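PDB 4JIU: proabylysin from Pyrococcus abyssi, which is the zymogen of abylysin, a minimal soluble zinc metallopeptidase (minigluzincin) that probably hydrolyses peptide bonds once activated. Local coordinates for residues Met54-Ile57 with Leu58-Leu62; Ser70-Ser73 with Ser74-Arg78; Arg88-Glu91 with Ile92-Arg95; Arg95-Thr98 with Lys99-Asn103. The protein carries 1 engineered substitution. One frame throughout, in Å; residues are numbered along the deposited sequence.

Contact 1 of 4, residues Met54-Ile57 with Leu58-Leu62. With ZN (zinc ion), chain B.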
loop_
_atom_site.group_PDB
_atom_site.type_symbol
_atom_site.label_atom_id
_atom_site.label_comp_id
_atom_site.label_asym_id
_atom_site.label_seq_id
_atom_site.Cartn_x
_atom_site.Cartn_y
_atom_site.Cartn_z
ATOM N N MET A 54 -4.919 -4.160 -5.224
ATOM C CA MET A 54 -5.304 -3.023 -4.350
ATOM C C MET A 54 -4.856 -3.268 -2.914
ATOM O O MET A 54 -4.364 -2.371 -2.239
ATOM C CB MET A 54 -6.828 -2.844 -4.380
ATOM C CG MET A 54 -7.380 -2.336 -5.669
ATOM S SD MET A 54 -9.152 -1.937 -5.593
ATOM C CE MET A 54 -9.799 -3.447 -6.288
ATOM N N PHE A 55 -5.097 -4.494 -2.444
ATOM C CA PHE A 55 -4.709 -4.834 -1.081
ATOM C C PHE A 55 -3.188 -4.702 -0.919
ATOM O O PHE A 55 -2.726 -4.227 0.113
ATOM C CB PHE A 55 -5.174 -6.250 -0.723
ATOM C CG PHE A 55 -5.221 -6.512 0.761
ATOM C CD1 PHE A 55 -6.014 -5.727 1.604
ATOM C CD2 PHE A 55 -4.478 -7.562 1.307
ATOM C CE1 PHE A 55 -6.090 -5.998 2.934
ATOM C CE2 PHE A 55 -4.596 -7.835 2.682
ATOM C CZ PHE A 55 -5.388 -7.046 3.470
ATOM N N TYR A 56 -2.419 -5.148 -1.915
ATOM C CA TYR A 56 -0.968 -4.972 -1.842
ATOM C C TYR A 56 -0.600 -3.527 -1.623
ATOM O O TYR A 56 0.254 -3.177 -0.843
ATOM C CB TYR A 56 -0.258 -5.595 -3.081
ATOM C CG TYR A 56 1.210 -5.295 -2.963
ATOM C CD1 TYR A 56 1.986 -6.038 -2.062
ATOM C CD2 TYR A 56 1.850 -4.262 -3.592
ATOM C CE1 TYR A 56 3.297 -5.780 -1.895
ATOM C CE2 TYR A 56 3.153 -3.950 -3.378
ATOM C CZ TYR A 56 3.903 -4.716 -2.514
ATOM O OH TYR A 56 5.227 -4.464 -2.284
ATOM N N ILE A 57 -1.175 -2.633 -2.459
ATOM C CA ILE A 57 -0.848 -1.226 -2.332
ATOM C C ILE A 57 -1.136 -0.714 -0.921
ATOM O O ILE A 57 -0.323 0.002 -0.348
ATOM C CB ILE A 57 -1.566 -0.397 -3.424
ATOM C CG1 ILE A 57 -1.035 -0.787 -4.811
ATOM C CG2 ILE A 57 -1.430 1.083 -3.133
ATOM C CD1 ILE A 57 -1.844 -0.285 -5.936
ATOM N N LEU A 58 -2.309 -1.035 -0.392
ATOM C CA LEU A 58 -2.652 -0.607 0.950
ATOM C C LEU A 58 -1.687 -1.149 1.973
ATOM O O LEU A 58 -1.271 -0.433 2.896
ATOM C CB LEU A 58 -4.095 -0.986 1.268
ATOM C CG LEU A 58 -5.147 -0.201 0.488
ATOM C CD1 LEU A 58 -6.535 -0.739 0.817
ATOM C CD2 LEU A 58 -5.121 1.277 0.748
ATOM N N ILE A 59 -1.348 -2.443 1.898
ATOM C CA ILE A 59 -0.409 -3.056 2.818
ATOM C C ILE A 59 0.961 -2.406 2.683
ATOM O O ILE A 59 1.593 -2.141 3.735
ATOM C CB ILE A 59 -0.368 -4.570 2.616
ATOM C CG1 ILE A 59 -1.624 -5.284 3.137
ATOM C CG2 ILE A 59 0.905 -5.177 3.207
ATOM C CD1 ILE A 59 -1.736 -5.332 4.644
ATOM N N HIS A 60 1.426 -2.180 1.474
ATOM C CA HIS A 60 2.716 -1.549 1.246
ATOM C C HIS A 60 2.751 -0.191 1.893
ATOM O O HIS A 60 3.717 0.187 2.589
ATOM C CB HIS A 60 2.975 -1.519 -0.263
ATOM C CG HIS A 60 4.300 -0.905 -0.617
ATOM N ND1 HIS A 60 5.333 -1.655 -1.130
ATOM C CD2 HIS A 60 4.817 0.345 -0.597
ATOM C CE1 HIS A 60 6.393 -0.896 -1.376
ATOM N NE2 HIS A 60 6.099 0.357 -1.019
ATOM N N GLU A 61 1.719 0.609 1.624
ATOM C CA GLU A 61 1.719 1.965 2.177
ATOM C C GLU A 61 1.548 1.991 3.707
ATOM O O GLU A 61 2.222 2.725 4.397
ATOM C CB GLU A 61 0.704 2.830 1.467
ATOM C CG GLU A 61 0.968 2.987 -0.021
ATOM C CD GLU A 61 2.326 3.547 -0.361
ATOM O OE1 GLU A 61 3.014 4.216 0.413
ATOM O OE2 GLU A 61 2.739 3.284 -1.530
ATOM N N LEU A 62 0.692 1.112 4.237
ATOM C CA LEU A 62 0.536 0.985 5.663
ATOM C C LEU A 62 1.854 0.521 6.297
ATOM O O LEU A 62 2.176 0.968 7.405
ATOM C CB LEU A 62 -0.561 0.006 6.093
ATOM C CG LEU A 62 -1.979 0.513 5.919
ATOM C CD1 LEU A 62 -2.963 -0.617 6.107
ATOM C CD2 LEU A 62 -2.304 1.650 6.883
HETATM ZN ZN ZN B . 7.368 1.859 -0.771
#

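Contact 2 of 4, residues Ser70-Ser73 with Ser74-Arg78. With ZN (zinc ion), chain B.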
loop_
_atom_site.group_PDB
_atom_site.type_symbol
_atom_site.label_atom_id
_atom_site.label_comp_id
_atom_site.label_asym_id
_atom_site.label_seq_id
_atom_site.Cartn_x
_atom_site.Cartn_y
_atom_site.Cartn_z
ATOM N N SER A 70 10.622 5.444 4.965
ATOM C CA SER A 70 10.485 5.455 3.531
ATOM C C SER A 70 11.387 4.456 2.801
ATOM O O SER A 70 11.154 4.112 1.646
ATOM C CB SER A 70 10.777 6.851 2.980
ATOM O OG SER A 70 9.805 7.772 3.385
ATOM N N TYR A 71 12.420 4.012 3.496
ATOM C CA TYR A 71 13.306 3.016 2.950
ATOM C C TYR A 71 12.690 1.624 3.111
ATOM O O TYR A 71 12.150 1.328 4.176
ATOM C CB TYR A 71 14.697 3.106 3.641
ATOM C CG TYR A 71 15.597 1.974 3.241
ATOM C CD1 TYR A 71 16.056 1.061 4.180
ATOM C CD2 TYR A 71 15.998 1.776 1.913
ATOM C CE1 TYR A 71 16.872 0.026 3.833
ATOM C CE2 TYR A 71 16.810 0.696 1.582
ATOM C CZ TYR A 71 17.227 -0.179 2.547
ATOM O OH TYR A 71 18.065 -1.243 2.229
ATOM N N HIS A 72 12.801 0.785 2.067
ATOM C CA HIS A 72 12.199 -0.530 2.135
ATOM C C HIS A 72 13.164 -1.480 2.889
ATOM O O HIS A 72 13.850 -2.318 2.293
ATOM C CB HIS A 72 11.908 -1.057 0.743
ATOM C CG HIS A 72 10.934 -0.231 0.008
ATOM N ND1 HIS A 72 11.083 0.058 -1.347
ATOM C CD2 HIS A 72 9.724 0.266 0.295
ATOM C CE1 HIS A 72 10.033 0.766 -1.713
ATOM N NE2 HIS A 72 9.183 0.969 -0.732
ATOM N N SER A 73 13.170 -1.333 4.180
ATOM C CA SER A 73 14.050 -2.039 5.123
ATOM C C SER A 73 13.526 -3.420 5.396
ATOM O O SER A 73 12.427 -3.806 5.024
ATOM C CB SER A 73 14.111 -1.269 6.446
ATOM O OG SER A 73 12.809 -1.332 7.040
ATOM N N SER A 74 14.336 -4.191 6.149
ATOM C CA SER A 74 13.844 -5.521 6.518
ATOM C C SER A 74 12.600 -5.405 7.402
ATOM O O SER A 74 11.675 -6.236 7.326
ATOM C CB SER A 74 14.911 -6.327 7.242
ATOM O OG SER A 74 16.089 -6.459 6.480
ATOM N N SER A 75 12.531 -4.363 8.258
ATOM C CA SER A 75 11.323 -4.297 9.100
ATOM C C SER A 75 10.119 -3.878 8.275
ATOM O O SER A 75 9.003 -4.327 8.569
ATOM C CB SER A 75 11.573 -3.326 10.255
ATOM O OG SER A 75 11.935 -2.080 9.681
ATOM N N PHE A 76 10.328 -3.073 7.243
ATOM C CA PHE A 76 9.243 -2.787 6.301
ATOM C C PHE A 76 8.704 -4.053 5.689
ATOM O O PHE A 76 7.509 -4.336 5.648
ATOM C CB PHE A 76 9.801 -1.795 5.239
ATOM C CG PHE A 76 8.842 -1.611 4.089
ATOM C CD1 PHE A 76 7.825 -0.642 4.177
ATOM C CD2 PHE A 76 8.938 -2.378 2.944
ATOM C CE1 PHE A 76 6.920 -0.501 3.159
ATOM C CE2 PHE A 76 8.002 -2.257 1.943
ATOM C CZ PHE A 76 7.019 -1.330 2.052
ATOM N N TRP A 77 9.610 -4.871 5.122
ATOM C CA TRP A 77 9.196 -6.066 4.426
ATOM C C TRP A 77 8.572 -7.076 5.378
ATOM O O TRP A 77 7.690 -7.811 5.004
ATOM C CB TRP A 77 10.314 -6.713 3.603
ATOM C CG TRP A 77 10.660 -5.903 2.417
ATOM C CD1 TRP A 77 11.844 -5.284 2.164
ATOM C CD2 TRP A 77 9.821 -5.560 1.296
ATOM N NE1 TRP A 77 11.846 -4.589 0.986
ATOM C CE2 TRP A 77 10.582 -4.744 0.419
ATOM C CE3 TRP A 77 8.507 -5.838 0.935
ATOM C CZ2 TRP A 77 10.091 -4.215 -0.793
ATOM C CZ3 TRP A 77 8.009 -5.329 -0.266
ATOM C CH2 TRP A 77 8.796 -4.530 -1.101
ATOM N N ARG A 78 9.023 -7.084 6.663
ATOM C CA ARG A 78 8.377 -7.959 7.633
ATOM C C ARG A 78 6.879 -7.657 7.786
ATOM O O ARG A 78 6.076 -8.578 7.912
ATOM C CB ARG A 78 9.045 -7.810 8.990
ATOM C CG ARG A 78 8.497 -8.439 10.219
ATOM C CD ARG A 78 9.498 -8.545 11.362
ATOM N NE ARG A 78 9.529 -7.393 12.265
ATOM C CZ ARG A 78 10.509 -6.541 12.528
ATOM N NH1 ARG A 78 11.708 -6.615 11.937
ATOM N NH2 ARG A 78 10.344 -5.541 13.400
HETATM ZN ZN ZN B . 7.368 1.859 -0.771
#

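Contact 3 of 4, residues Arg88-Glu91 with Ile92-Arg95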
loop_
_atom_site.group_PDB
_atom_site.type_symbol
_atom_site.label_atom_id
_atom_site.label_comp_id
_atom_site.label_asym_id
_atom_site.label_seq_id
_atom_site.Cartn_x
_atom_site.Cartn_y
_atom_site.Cartn_z
ATOM N N ARG A 88 6.073 -13.209 -3.173
ATOM C CA ARG A 88 4.748 -12.728 -3.678
ATOM C C ARG A 88 4.691 -11.216 -3.803
ATOM O O ARG A 88 4.082 -10.754 -4.765
ATOM C CB ARG A 88 3.629 -13.241 -2.756
ATOM C CG ARG A 88 2.224 -12.963 -3.275
ATOM C CD ARG A 88 1.975 -13.689 -4.573
ATOM N NE ARG A 88 0.565 -13.731 -4.935
ATOM C CZ ARG A 88 0.118 -14.460 -5.907
ATOM N NH1 ARG A 88 0.935 -15.236 -6.604
ATOM N NH2 ARG A 88 -1.149 -14.430 -6.196
ATOM N N ALA A 89 5.274 -10.429 -2.889
ATOM C CA ALA A 89 5.158 -8.977 -3.064
ATOM C C ALA A 89 5.740 -8.509 -4.361
ATOM O O ALA A 89 5.189 -7.663 -5.058
ATOM C CB ALA A 89 5.929 -8.263 -1.936
ATOM N N LYS A 90 6.901 -9.046 -4.750
ATOM C CA LYS A 90 7.504 -8.603 -6.003
ATOM C C LYS A 90 6.665 -9.067 -7.174
ATOM O O LYS A 90 6.602 -8.345 -8.162
ATOM C CB LYS A 90 8.950 -9.086 -6.071
ATOM C CG LYS A 90 9.913 -8.228 -5.238
ATOM C CD LYS A 90 10.094 -6.811 -5.815
ATOM C CE LYS A 90 10.437 -5.793 -4.733
ATOM N NZ LYS A 90 10.354 -4.380 -5.199
ATOM N N GLU A 91 6.044 -10.221 -7.126
ATOM C CA GLU A 91 5.156 -10.710 -8.183
ATOM C C GLU A 91 3.966 -9.739 -8.360
ATOM O O GLU A 91 3.583 -9.348 -9.472
ATOM C CB GLU A 91 4.648 -12.101 -7.911
ATOM C CG GLU A 91 3.652 -12.665 -8.887
ATOM C CD GLU A 91 4.061 -12.621 -10.340
ATOM O OE1 GLU A 91 5.283 -12.782 -10.591
ATOM O OE2 GLU A 91 3.122 -12.436 -11.170
ATOM N N ILE A 92 3.354 -9.335 -7.260
ATOM C CA ILE A 92 2.211 -8.421 -7.352
ATOM C C ILE A 92 2.690 -7.060 -7.822
ATOM O O ILE A 92 2.023 -6.400 -8.627
ATOM C CB ILE A 92 1.443 -8.404 -6.035
ATOM C CG1 ILE A 92 0.876 -9.773 -5.685
ATOM C CG2 ILE A 92 0.363 -7.333 -6.073
ATOM C CD1 ILE A 92 0.049 -10.506 -6.728
ATOM N N GLU A 93 3.797 -6.539 -7.318
ATOM C CA GLU A 93 4.345 -5.315 -7.853
ATOM C C GLU A 93 4.557 -5.370 -9.358
ATOM O O GLU A 93 4.254 -4.412 -10.051
ATOM C CB GLU A 93 5.680 -4.991 -7.189
ATOM C CG GLU A 93 5.545 -4.460 -5.798
ATOM C CD GLU A 93 6.858 -3.963 -5.230
ATOM O OE1 GLU A 93 6.852 -3.732 -4.020
ATOM O OE2 GLU A 93 7.903 -3.773 -5.895
ATOM N N ASP A 94 5.035 -6.475 -9.831
ATOM C CA ASP A 94 5.256 -6.627 -11.270
ATOM C C ASP A 94 3.938 -6.539 -12.010
ATOM O O ASP A 94 3.856 -5.948 -13.092
ATOM C CB ASP A 94 5.961 -7.955 -11.551
ATOM C CG ASP A 94 7.437 -8.000 -11.220
ATOM O OD1 ASP A 94 8.021 -6.917 -10.964
ATOM O OD2 ASP A 94 8.099 -9.066 -11.180
ATOM N N ARG A 95 2.903 -7.185 -11.482
ATOM C CA ARG A 95 1.574 -7.107 -12.132
ATOM C C ARG A 95 1.082 -5.681 -12.207
ATOM O O ARG A 95 0.501 -5.234 -13.200
ATOM C CB ARG A 95 0.593 -8.055 -11.419
ATOM C CG ARG A 95 0.999 -9.535 -11.488
ATOM C CD ARG A 95 0.027 -10.457 -10.786
ATOM N NE ARG A 95 0.526 -11.814 -10.710
ATOM C CZ ARG A 95 -0.119 -12.841 -10.149
ATOM N NH1 ARG A 95 -1.296 -12.613 -9.574
ATOM N NH2 ARG A 95 0.402 -14.050 -10.130
HETATM O O HOH W 1 -0.960 -16.439 -8.893
#

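Contact 4 of 4, residues Arg95-Thr98 with Lys99-Asn103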
loop_
_atom_site.group_PDB
_atom_site.type_symbol
_atom_site.label_atom_id
_atom_site.label_comp_id
_atom_site.label_asym_id
_atom_site.label_seq_id
_atom_site.Cartn_x
_atom_site.Cartn_y
_atom_site.Cartn_z
ATOM N N ARG A 95 2.903 -7.185 -11.482
ATOM C CA ARG A 95 1.574 -7.107 -12.132
ATOM C C ARG A 95 1.082 -5.681 -12.207
ATOM O O ARG A 95 0.501 -5.234 -13.200
ATOM C CB ARG A 95 0.593 -8.055 -11.419
ATOM C CG ARG A 95 0.999 -9.535 -11.488
ATOM C CD ARG A 95 0.027 -10.457 -10.786
ATOM N NE ARG A 95 0.526 -11.814 -10.710
ATOM C CZ ARG A 95 -0.119 -12.841 -10.149
ATOM N NH1 ARG A 95 -1.296 -12.613 -9.574
ATOM N NH2 ARG A 95 0.402 -14.050 -10.130
ATOM N N ILE A 96 1.193 -4.943 -11.122
ATOM C CA ILE A 96 0.739 -3.569 -11.066
ATOM C C ILE A 96 1.504 -2.701 -12.030
ATOM O O ILE A 96 0.945 -1.899 -12.784
ATOM C CB ILE A 96 0.866 -3.016 -9.630
ATOM C CG1 ILE A 96 -0.087 -3.758 -8.711
ATOM C CG2 ILE A 96 0.647 -1.518 -9.650
ATOM C CD1 ILE A 96 0.190 -3.515 -7.249
ATOM N N MET A 97 2.819 -2.876 -12.089
ATOM C CA MET A 97 3.633 -2.137 -13.051
ATOM C C MET A 97 3.266 -2.492 -14.484
ATOM O O MET A 97 3.205 -1.579 -15.308
ATOM C CB MET A 97 5.118 -2.424 -12.830
ATOM C CG MET A 97 5.931 -1.868 -13.975
ATOM S SD MET A 97 6.026 -0.095 -14.056
ATOM C CE MET A 97 6.598 0.213 -15.730
ATOM N N THR A 98 3.013 -3.760 -14.779
ATOM C CA THR A 98 2.607 -4.119 -16.139
ATOM C C THR A 98 1.351 -3.364 -16.513
ATOM O O THR A 98 1.207 -2.856 -17.613
ATOM C CB THR A 98 2.394 -5.626 -16.202
ATOM O OG1 THR A 98 3.704 -6.220 -16.086
ATOM C CG2 THR A 98 1.769 -6.056 -17.512
ATOM N N LYS A 99 0.398 -3.345 -15.566
ATOM C CA LYS A 99 -0.884 -2.755 -15.899
ATOM C C LYS A 99 -0.832 -1.251 -16.037
ATOM O O LYS A 99 -1.365 -0.642 -16.940
ATOM C CB LYS A 99 -1.931 -3.124 -14.883
ATOM C CG LYS A 99 -3.279 -2.731 -15.526
ATOM C CD LYS A 99 -4.399 -3.037 -14.595
ATOM C CE LYS A 99 -5.754 -2.597 -15.161
ATOM N NZ LYS A 99 -6.734 -2.430 -14.019
ATOM N N LEU A 100 -0.240 -0.586 -15.025
ATOM C CA LEU A 100 -0.349 0.845 -14.901
ATOM C C LEU A 100 0.867 1.603 -15.405
ATOM O O LEU A 100 0.749 2.817 -15.615
ATOM C CB LEU A 100 -0.627 1.233 -13.435
ATOM C CG LEU A 100 -1.959 0.716 -12.874
ATOM C CD1 LEU A 100 -2.133 1.239 -11.440
ATOM C CD2 LEU A 100 -3.152 1.080 -13.748
ATOM N N GLN A 101 1.993 0.923 -15.570
ATOM C CA GLN A 101 3.223 1.502 -16.070
ATOM C C GLN A 101 3.709 2.637 -15.199
ATOM O O GLN A 101 4.328 3.555 -15.677
ATOM C CB GLN A 101 3.035 1.951 -17.529
ATOM C CG GLN A 101 2.729 0.767 -18.428
ATOM C CD GLN A 101 3.852 -0.177 -18.693
ATOM O OE1 GLN A 101 4.961 0.325 -19.057
ATOM N NE2 GLN A 101 3.657 -1.477 -18.588
ATOM N N ARG A 102 3.421 2.546 -13.935
ATOM C CA ARG A 102 3.722 3.553 -12.905
ATOM C C ARG A 102 3.997 2.765 -11.635
ATOM O O ARG A 102 3.471 1.663 -11.437
ATOM C CB ARG A 102 2.554 4.506 -12.679
ATOM C CG ARG A 102 1.946 5.127 -13.952
ATOM C CD ARG A 102 0.483 5.560 -13.741
ATOM N NE ARG A 102 0.397 6.671 -12.847
ATOM C CZ ARG A 102 -0.698 7.316 -12.464
ATOM N NH1 ARG A 102 -1.893 6.934 -12.935
ATOM N NH2 ARG A 102 -0.468 8.296 -11.618
ATOM N N ASN A 103 4.804 3.361 -10.788
ATOM C CA ASN A 103 5.397 2.903 -9.581
ATOM C C ASN A 103 4.577 3.324 -8.360
ATOM O O ASN A 103 3.991 4.412 -8.469
ATOM C CB ASN A 103 6.803 3.559 -9.438
ATOM C CG ASN A 103 7.723 3.364 -10.607
ATOM O OD1 ASN A 103 8.241 4.278 -11.260
ATOM N ND2 ASN A 103 7.963 2.083 -10.892
#

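Contact 1 of 4, residues Met54-Ile57 with Leu58-Leu62
Tyr56 and His60 both carry CG anti to the backbone N, chi1 177° and -179°, and this shared setting sends the two rings off the same side of helix 51-67 so that they meet one turn apart. The helix is the one that bears the HExxH zinc-binding motif of the gluzincins, with His60 and Glu61 as its first two residues, and the pair illustrates how such a helix orients its own ligand. His60 gives its ND1 hydrogen to Tyr56 OH over 3.0 Å, at 161° and in the plane of the imidazole, so the bond restrains the ring's rotation while NE2 faces the metal. The phenol has a second and stronger partner: its OH is also hydrogen-bonded to Glu93 on helix 88-100, a second-shell carboxylate that may strengthen the hold on His60. Nearer the backbone, His60 CB lies over the phenol face, 4.3 Å from the centroid of the Tyr56 ring, although the two rings themselves meet obliquely. On another side of the helix, Ile59 CG1 makes a similar CH-pi contact, 4.1 Å from the centroid of the Phe55 ring. The backbone beneath is regular, Ile59 N bonding to Phe55 O at 2.9 Å and Glu61 N to Ile57 O likewise. The first torsion of Glu61 sets CG beside its own backbone N, which lays it against the Ile57 carbonyl, 3.3 Å from Ile57 O. His64, His72 and the C-terminal Val105 complete the metal site, where His60 NE2 stands 2.0 Å from the zinc ion.

Contact 2 of 4, residues Ser70-Ser73 with Ser74-Arg78
His72 and Phe76 lie side by side and point the same way, and their rings form the close-packed half of this turn into helix 74-80. CD2 of His72 sits over one face of the Phe76 ring, toward its rim, 3.5 Å from Phe76 CE2. Trp77 completes an aromatic cluster: its CG stands anti to the carbonyl carbon (chi1 -71°), which swings the indole back over the preceding loop until Trp77 NE1 comes within 3.5 Å of His72 CB. The tryptophan also touches Tyr56 on helix 51-67 and Glu93 on helix 88-100. Cutting Trp77 back to an alanine is likely to open a gap beside His72 CB, with Phe76 alone among the helix's rings left to support the imidazole. The serine side is looser and more polar. Ser73 is the N-cap, its carbonyl taking the first helical bond from Trp77 N at 3.0 Å (166°), while Ser74 and Ser75 each adopt two conformations, consistent with a more mobile edge. On the packed side, His72 NE2 binds the zinc ion at 2.0 Å, and the aromatic rings beside the imidazole probably support the orientation that this bond requires.

Contact 3 of 4, residues Arg88-Glu91 with Ile92-Arg95
Lys90 and Glu93, three residues apart on helix 88-100, form a salt bridge in which Lys90 NZ meets Glu93 OE2 at 2.6 Å, on the syn side but 32° out of the carboxylate plane. The other oxygen, OE1, is hydrogen-bonded to Tyr56 OH on helix 51-67, so each branch of this carboxylate has its own mate. Were Glu93 a leucine, the ammonium of Lys90 and the hydroxyl of Tyr56 would probably both lose these partners. Glu91 and Arg95 make the second ion pair, four residues apart. A bend in the glutamate, chi2 53°, turns Glu91 OE2 to Arg95 NE at 2.7 Å, using its anti lone pair; the donor's guanidinium is approached in its plane, and Arg95 NH2 adds a weak bond of 3.3 Å. Arg88 is paired through NE with Glu52, while Ile92 CD1 covers a face of its guanidinium, 3.7 Å from Arg88 NE. Arg88 NH1 and Arg95 NH2 come within 3.8 Å of each other, and one water accepts a hydrogen from each, which should ease their mutual repulsion. Beneath the charges run ordinary helical bonds, such as Glu93 N to Ala89 O at 2.9 Å. Ion pairs at i+3 and i+4 spacing along one helix, with Ala89 and Ile92 turned inward, mark an amphipathic surface helix.

Contact 4 of 4, residues Arg95-Thr98 with Lys99-Asn103
The helical bonding of residues 95-98 to 99-103 runs out over the last turn of helix 88-100. Leu100 N still meets Ile96 O at 2.9 Å with a nearly straight bond, 166°, but the next, Gln101 N to Met97 O, is bent to 140° although short at 2.8 Å. Gln101 has left helical geometry with a positive phi of 59°, and Arg102 and Asn103 continue in extended form. The glutamine side chain folds back upon this end: its kinked chain brings Gln101 NE2 to Thr98 O at 3.0 Å, with the acceptor in the amide plane but the donor above the plane of the carbonyl. Met97 crosses it at about a right angle, its terminal CE 3.6 Å from Gln101 CA and its SD 3.7 Å from Arg102 N. On the inward side Ile96 CG2 rests loosely on Leu100 CD1, at 4.3 Å, while the rest of the isoleucine packs on Tyr56 and Ile57 of helix 51-67. Beyond the turn Arg102 forms a salt bridge with Asp43, and Asn103 bonds through its backbone to Ile30. A terminal carbonyl that the helix no longer serves is therefore met by a side-chain amide, and the methionine thioether covers the turn through which the chain leaves toward its zinc-bound C terminus.

In the fold
Contact 1 is buried, its centre about 2 Å from that of the chain; contact 3 is partly buried and contacts 2 and 4 lie at the surface, their centres 12 to 14 Å from it. Contacts 1 and 2 supply two of the zinc-binding histidines, one from the buried HExxH helix and one from a loop, with aromatic packing common to both. Contacts 3 and 4 share Arg95 and helix 88-100, yet differ: ion pairs mark its flank, a side-chain-to-backbone hydrogen bond and a thioether its end. Tyr56 ties contact 1 to all three others, touching Trp77, Glu93 and Ile96. The C terminus beyond contact 4 returns to the metal through Val105, consistent with a zymogen whose tail occupies the active site.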